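5-carboxyvanillate decarboxylase (Sphingomonas paucimobilis, PDB 4L6D) probably removes the 5-carboxylate of 5-carboxyvanillate as a manganese-binding carboxy-lyase with the amidohydrolase barrel fold. Local coordinates at residues T88-A93 with T116-D121; G80-D85 with V142-T147. All blocks are in the same frame, centred on the assembly; numbering follows the deposited sequence.

Contact 1: T88-A93 with T116-D121; sequences TGTRLA and TFAPQD. With VNL (4-hydroxy-3-methoxybenzoate), chain K.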
loop_
_atom_site.group_PDB
_atom_site.type_symbol
_atom_site.label_atom_id
_atom_site.label_comp_id
_atom_site.label_asym_id
_atom_site.label_seq_id
_atom_site.Cartn_x
_atom_site.Cartn_y
_atom_site.Cartn_z
ATOM N N THR A 88 -27.871 -6.995 -16.966
ATOM C CA THR A 88 -28.379 -6.921 -15.600
ATOM C C THR A 88 -27.782 -5.732 -14.861
ATOM O O THR A 88 -28.490 -4.988 -14.183
ATOM C CB THR A 88 -28.070 -8.220 -14.832
ATOM O OG1 THR A 88 -28.697 -9.327 -15.498
ATOM C CG2 THR A 88 -28.567 -8.138 -13.395
ATOM N N GLY A 89 -26.472 -5.552 -14.992
ATOM C CA GLY A 89 -25.803 -4.435 -14.347
ATOM C C GLY A 89 -26.333 -3.100 -14.839
ATOM O O GLY A 89 -26.544 -2.181 -14.052
ATOM N N THR A 90 -26.520 -2.992 -16.147
ATOM C CA THR A 90 -27.008 -1.757 -16.753
ATOM C C THR A 90 -28.410 -1.405 -16.248
ATOM O O THR A 90 -28.653 -0.277 -15.809
ATOM C CB THR A 90 -27.002 -1.852 -18.279
ATOM O OG1 THR A 90 -25.662 -2.108 -18.720
ATOM C CG2 THR A 90 -27.498 -0.539 -18.903
ATOM N N ARG A 91 -29.317 -2.379 -16.268
ATOM C CA ARG A 91 -30.662 -2.155 -15.765
ATOM C C ARG A 91 -30.666 -1.783 -14.285
ATOM O O ARG A 91 -31.353 -0.847 -13.870
ATOM C CB ARG A 91 -31.531 -3.395 -15.991
ATOM C CG ARG A 91 -32.979 -3.208 -15.576
ATOM C CD ARG A 91 -33.814 -4.434 -15.922
ATOM N NE ARG A 91 -33.180 -5.640 -15.398
ATOM C CZ ARG A 91 -33.354 -6.092 -14.160
ATOM N NH1 ARG A 91 -34.171 -5.455 -13.327
ATOM N NH2 ARG A 91 -32.719 -7.185 -13.758
ATOM N N LEU A 92 -29.895 -2.506 -13.477
ATOM C CA LEU A 92 -29.906 -2.235 -12.045
ATOM C C LEU A 92 -29.252 -0.907 -11.690
ATOM O O LEU A 92 -29.653 -0.257 -10.731
ATOM C CB LEU A 92 -29.278 -3.385 -11.260
ATOM C CG LEU A 92 -30.164 -4.627 -11.231
ATOM C CD1 LEU A 92 -29.415 -5.760 -10.543
ATOM C CD2 LEU A 92 -31.498 -4.326 -10.531
ATOM N N ALA A 93 -28.246 -0.494 -12.454
ATOM C CA ALA A 93 -27.637 0.803 -12.194
ATOM C C ALA A 93 -28.658 1.897 -12.452
ATOM O O ALA A 93 -28.773 2.840 -11.669
ATOM C CB ALA A 93 -26.388 1.010 -13.054
ATOM N N THR A 116 -24.218 5.511 -9.919
ATOM C CA THR A 116 -23.261 4.484 -10.307
ATOM C C THR A 116 -23.568 4.049 -11.731
ATOM O O THR A 116 -24.416 4.642 -12.398
ATOM C CB THR A 116 -23.220 3.299 -9.277
ATOM O OG1 THR A 116 -22.023 2.520 -9.457
ATOM C CG2 THR A 116 -24.447 2.409 -9.383
ATOM N N PHE A 117 -22.846 3.053 -12.215
ATOM C CA PHE A 117 -23.016 2.594 -13.584
ATOM C C PHE A 117 -22.404 1.217 -13.727
ATOM O O PHE A 117 -21.715 0.743 -12.830
ATOM C CB PHE A 117 -22.361 3.572 -14.573
ATOM C CG PHE A 117 -20.953 3.964 -14.205
ATOM C CD1 PHE A 117 -20.719 5.042 -13.346
ATOM C CD2 PHE A 117 -19.868 3.274 -14.721
ATOM C CE1 PHE A 117 -19.432 5.409 -12.994
ATOM C CE2 PHE A 117 -18.561 3.652 -14.375
ATOM C CZ PHE A 117 -18.355 4.721 -13.511
ATOM N N ALA A 118 -22.646 0.592 -14.871
ATOM C CA ALA A 118 -22.124 -0.740 -15.138
ATOM C C ALA A 118 -21.039 -0.682 -16.217
ATOM O O ALA A 118 -21.359 -0.722 -17.404
ATOM C CB ALA A 118 -23.268 -1.662 -15.574
ATOM N N PRO A 119 -19.756 -0.585 -15.803
ATOM C CA PRO A 119 -18.654 -0.463 -16.767
ATOM C C PRO A 119 -18.485 -1.715 -17.624
ATOM O O PRO A 119 -17.689 -1.667 -18.560
ATOM C CB PRO A 119 -17.410 -0.278 -15.872
ATOM C CG PRO A 119 -17.905 0.005 -14.510
ATOM C CD PRO A 119 -19.266 -0.629 -14.414
ATOM N N GLN A 120 -19.180 -2.807 -17.287
ATOM C CA GLN A 120 -19.255 -3.996 -18.148
ATOM C C GLN A 120 -19.657 -3.629 -19.578
ATOM O O GLN A 120 -19.320 -4.336 -20.534
ATOM C CB GLN A 120 -20.306 -4.994 -17.624
ATOM C CG GLN A 120 -20.098 -5.567 -16.225
ATOM C CD GLN A 120 -20.841 -4.778 -15.166
ATOM O OE1 GLN A 120 -20.629 -3.580 -15.016
ATOM N NE2 GLN A 120 -21.715 -5.452 -14.417
ATOM N N ASP A 121 -20.436 -2.557 -19.706
ATOM C CA ASP A 121 -20.909 -2.065 -20.999
ATOM C C ASP A 121 -20.591 -0.579 -21.044
ATOM O O ASP A 121 -21.409 0.239 -20.656
ATOM C CB ASP A 121 -22.420 -2.291 -21.122
ATOM C CG ASP A 121 -23.002 -1.794 -22.438
ATOM O OD1 ASP A 121 -22.329 -1.078 -23.212
ATOM O OD2 ASP A 121 -24.177 -2.113 -22.709
HETATM C C1 VNL K . -32.843 -1.237 -18.825
HETATM C CO1 VNL K . -31.451 -1.092 -18.982
HETATM C CO2 VNL K . -33.529 -2.353 -19.359
HETATM C CM1 VNL K . -30.706 -2.065 -19.673
HETATM C CM2 VNL K . -32.808 -3.333 -20.040
HETATM O OM VNL K . -33.376 -4.453 -20.581
HETATM C CZ VNL K . -31.348 -3.187 -20.194
HETATM C CC VNL K . -33.620 -0.182 -18.090
HETATM C CV VNL K . -34.777 -4.745 -20.365
HETATM O O1 VNL K . -33.110 0.948 -17.895
HETATM O O2 VNL K . -34.781 -0.471 -17.699
HETATM O O3 VNL K . -30.689 -4.153 -20.921
HETATM O O HOH W 1 -23.884 0.050 -18.733
#

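Contact 2: G80-D85 with V142-T147; sequences GVQMFD and VINSHT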
loop_
_atom_site.group_PDB
_atom_site.type_symbol
_atom_site.label_atom_id
_atom_site.label_comp_id
_atom_site.label_asym_id
_atom_site.label_seq_id
_atom_site.Cartn_x
_atom_site.Cartn_y
_atom_site.Cartn_z
ATOM N N GLY A 80 -21.539 -2.737 -5.722
ATOM C CA GLY A 80 -22.397 -2.040 -6.665
ATOM C C GLY A 80 -23.106 -3.010 -7.586
ATOM O O GLY A 80 -23.653 -4.016 -7.119
ATOM N N VAL A 81 -23.094 -2.708 -8.883
ATOM C CA VAL A 81 -23.705 -3.570 -9.890
ATOM C C VAL A 81 -22.661 -4.282 -10.734
ATOM O O VAL A 81 -22.983 -4.888 -11.757
ATOM C CB VAL A 81 -24.654 -2.781 -10.840
ATOM C CG1 VAL A 81 -25.772 -2.106 -10.044
ATOM C CG2 VAL A 81 -23.876 -1.760 -11.673
ATOM N N GLN A 82 -21.415 -4.223 -10.284
ATOM C CA GLN A 82 -20.292 -4.679 -11.096
ATOM C C GLN A 82 -20.102 -6.185 -11.183
ATOM O O GLN A 82 -19.373 -6.656 -12.053
ATOM C CB GLN A 82 -19.004 -4.010 -10.625
ATOM C CG GLN A 82 -18.973 -2.522 -10.920
ATOM C CD GLN A 82 -18.017 -1.804 -10.007
ATOM O OE1 GLN A 82 -18.432 -1.114 -9.069
ATOM N NE2 GLN A 82 -16.721 -1.965 -10.269
ATOM N N MET A 83 -20.749 -6.947 -10.303
ATOM C CA MET A 83 -20.614 -8.404 -10.370
ATOM C C MET A 83 -21.558 -9.076 -11.369
ATOM O O MET A 83 -21.371 -10.242 -11.706
ATOM C CB MET A 83 -20.805 -9.050 -9.000
ATOM C CG MET A 83 -19.818 -8.561 -7.962
ATOM S SD MET A 83 -19.853 -9.544 -6.463
ATOM C CE MET A 83 -18.969 -11.008 -7.006
ATOM N N PHE A 84 -22.571 -8.346 -11.828
ATOM C CA PHE A 84 -23.603 -8.908 -12.692
ATOM C C PHE A 84 -23.176 -8.933 -14.159
ATOM O O PHE A 84 -22.204 -8.284 -14.546
ATOM C CB PHE A 84 -24.901 -8.096 -12.551
ATOM C CG PHE A 84 -25.359 -7.918 -11.126
ATOM C CD1 PHE A 84 -25.506 -9.009 -10.290
ATOM C CD2 PHE A 84 -25.636 -6.656 -10.623
ATOM C CE1 PHE A 84 -25.923 -8.844 -8.980
ATOM C CE2 PHE A 84 -26.053 -6.489 -9.310
ATOM C CZ PHE A 84 -26.197 -7.589 -8.489
ATOM N N ASP A 85 -23.909 -9.666 -14.988
ATOM C CA ASP A 85 -23.669 -9.571 -16.424
ATOM C C ASP A 85 -24.012 -8.160 -16.903
ATOM O O ASP A 85 -24.625 -7.379 -16.167
ATOM C CB ASP A 85 -24.454 -10.628 -17.201
ATOM C CG ASP A 85 -25.951 -10.524 -16.991
ATOM O OD1 ASP A 85 -26.537 -9.480 -17.337
ATOM O OD2 ASP A 85 -26.552 -11.504 -16.503
ATOM N N VAL A 142 -19.992 7.021 -8.307
ATOM C CA VAL A 142 -19.230 6.053 -7.521
ATOM C C VAL A 142 -19.087 4.766 -8.317
ATOM O O VAL A 142 -20.008 4.343 -9.029
ATOM C CB VAL A 142 -19.888 5.773 -6.139
ATOM C CG1 VAL A 142 -21.300 5.212 -6.294
ATOM C CG2 VAL A 142 -19.031 4.823 -5.290
ATOM N N ILE A 143 -17.910 4.171 -8.218
ATOM C CA ILE A 143 -17.652 2.858 -8.787
ATOM C C ILE A 143 -16.702 2.136 -7.822
ATOM O O ILE A 143 -15.941 2.784 -7.098
ATOM C CB ILE A 143 -17.079 2.963 -10.230
ATOM C CG1 ILE A 143 -17.366 1.679 -11.021
ATOM C CG2 ILE A 143 -15.590 3.290 -10.206
ATOM C CD1 ILE A 143 -18.872 1.448 -11.300
ATOM N N ASN A 144 -16.752 0.808 -7.796
ATOM C CA ASN A 144 -15.983 0.031 -6.819
ATOM C C ASN A 144 -14.804 -0.694 -7.436
ATOM O O ASN A 144 -14.950 -1.796 -7.955
ATOM C CB ASN A 144 -16.904 -0.946 -6.091
ATOM C CG ASN A 144 -18.128 -0.254 -5.559
ATOM O OD1 ASN A 144 -18.046 0.485 -4.571
ATOM N ND2 ASN A 144 -19.259 -0.417 -6.244
ATOM N N SER A 145 -13.638 -0.062 -7.347
ATOM C CA SER A 145 -12.413 -0.478 -8.021
ATOM C C SER A 145 -12.663 -1.261 -9.321
ATOM O O SER A 145 -13.389 -0.770 -10.176
ATOM C CB SER A 145 -11.461 -1.183 -7.059
ATOM O OG SER A 145 -10.144 -1.108 -7.565
ATOM N N HIS A 146 -12.120 -2.468 -9.453
ATOM C CA HIS A 146 -12.087 -3.161 -10.739
ATOM C C HIS A 146 -13.454 -3.557 -11.287
ATOM O O HIS A 146 -14.419 -3.696 -10.545
ATOM C CB HIS A 146 -11.190 -4.406 -10.664
ATOM C CG HIS A 146 -11.853 -5.611 -10.070
ATOM N ND1 HIS A 146 -12.602 -6.497 -10.820
ATOM C CD2 HIS A 146 -11.873 -6.085 -8.800
ATOM C CE1 HIS A 146 -13.048 -7.465 -10.038
ATOM N NE2 HIS A 146 -12.625 -7.236 -8.806
ATOM N N THR A 147 -13.519 -3.732 -12.600
ATOM C CA THR A 147 -14.650 -4.410 -13.221
ATOM C C THR A 147 -14.120 -5.505 -14.128
ATOM O O THR A 147 -13.214 -5.273 -14.930
ATOM C CB THR A 147 -15.539 -3.449 -14.036
ATOM O OG1 THR A 147 -16.001 -2.399 -13.181
ATOM C CG2 THR A 147 -16.755 -4.192 -14.620
#

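Contact 1: T88-A93 with T116-D121
The methyl carbon of Ala118 presses against the backbone of the helix at Gly89 and Thr90. Its CB lies 3.5 Å from Gly89 C and 3.6 Å from Thr90 N, an approach made possible by the missing side chain of Gly89: a beta carbon there would run into Gln120 NE2, which is held by Phe84 O and Val81 O, and crowd the Ala118 methyl. One helical turn further on, Ala93 CB packs 3.8 Å from Phe117 CA, so two small side chains, one from each segment, set the helix and the loop backbone close together. No direct hydrogen bond joins the two segments in this tightly packed part.

Towards Thr90 and Asp121 the fit is looser and water takes part. Thr90 OG1 lies 4.0 Å from Asp121 CB. A water links Thr90 to the loop, donating to Thr90 OG1 at 2.8 Å and to Ala118 O at 3.0 Å. With OG1 placed beside its own backbone N (chi1 -59°), Thr90 also bonds Ala86 O and turns its methyl to a bound vanillate, CG2 standing 3.6 Å from CM1 of the ring. Arg91 lies along the same ligand through CB, CG and CD, and Arg94 bonds it.

Helix 86-106 thus carries this vanillate on one flank and the 116-121 loop on another. The loop links strand 111-115 to helix 122-134, whose N-cap is Asp121, also bonded to Ser124; the Phe117 ring packs on Ala125 and Ile129 of helix 122-134 and on Ile143 of strand 140-144.

Contact 2: G80-D85 with V142-T147
Gln82 reaches across to the end of strand 140-144 and uses both ends of its amide. Gln82 OE1 accepts two bonds from one residue: Asn144 N, 2.9 Å away, lies in the carbonyl plane on a lone pair, while Asn144 ND2 at 3.0 Å comes from a direction tilted out of that plane. The two amide planes are only 14° apart. Gln82 NE2 donates to Asn144 O at 2.9 Å, from above that carbonyl's plane, and at 3.0 Å to Thr147 OG1, itself bonded to Tyr152. The extended chain beyond CG (chi2 157°) carries the amide this far. Around it the packing is by a methyl: Ile143 CD1 lies against the amide, 3.4 Å from Gln82 OE1, and Gln82 CG rests near the same methyl. At Gly80 a beta carbon would collide with Asn144 ND2.

A leucine in place of Gln82 would probably leave Asn144 N and ND2 without their shared acceptor and let the Asn144 amide turn. The Asn144 side chain touches that of His174, a manganese ligand, and is about 7 Å from the manganese ion, so the buried Gln82 bonds are consistent with a second-shell role, fixing the residue beside a first-shell histidine.

The centres of contacts 1 and 2 are 8 Å apart, in one region of the amidohydrolase barrel to which both belong. Along the chain the order is 80-85, 88-93, 116-121, 142-147, so contact 2 encloses contact 1. Together they tie the loops after parallel strands 71-76, 111-115 and 140-144 to one another and to the start of helix 86-106. The 116-121 loop lies between, bonding Val142 O through Thr116 OG1 and Phe84 O through Gln120 NE2. The set thus runs from the outer vanillate beside helix 86-106 inward to Asn144, next to the manganese ligand His174.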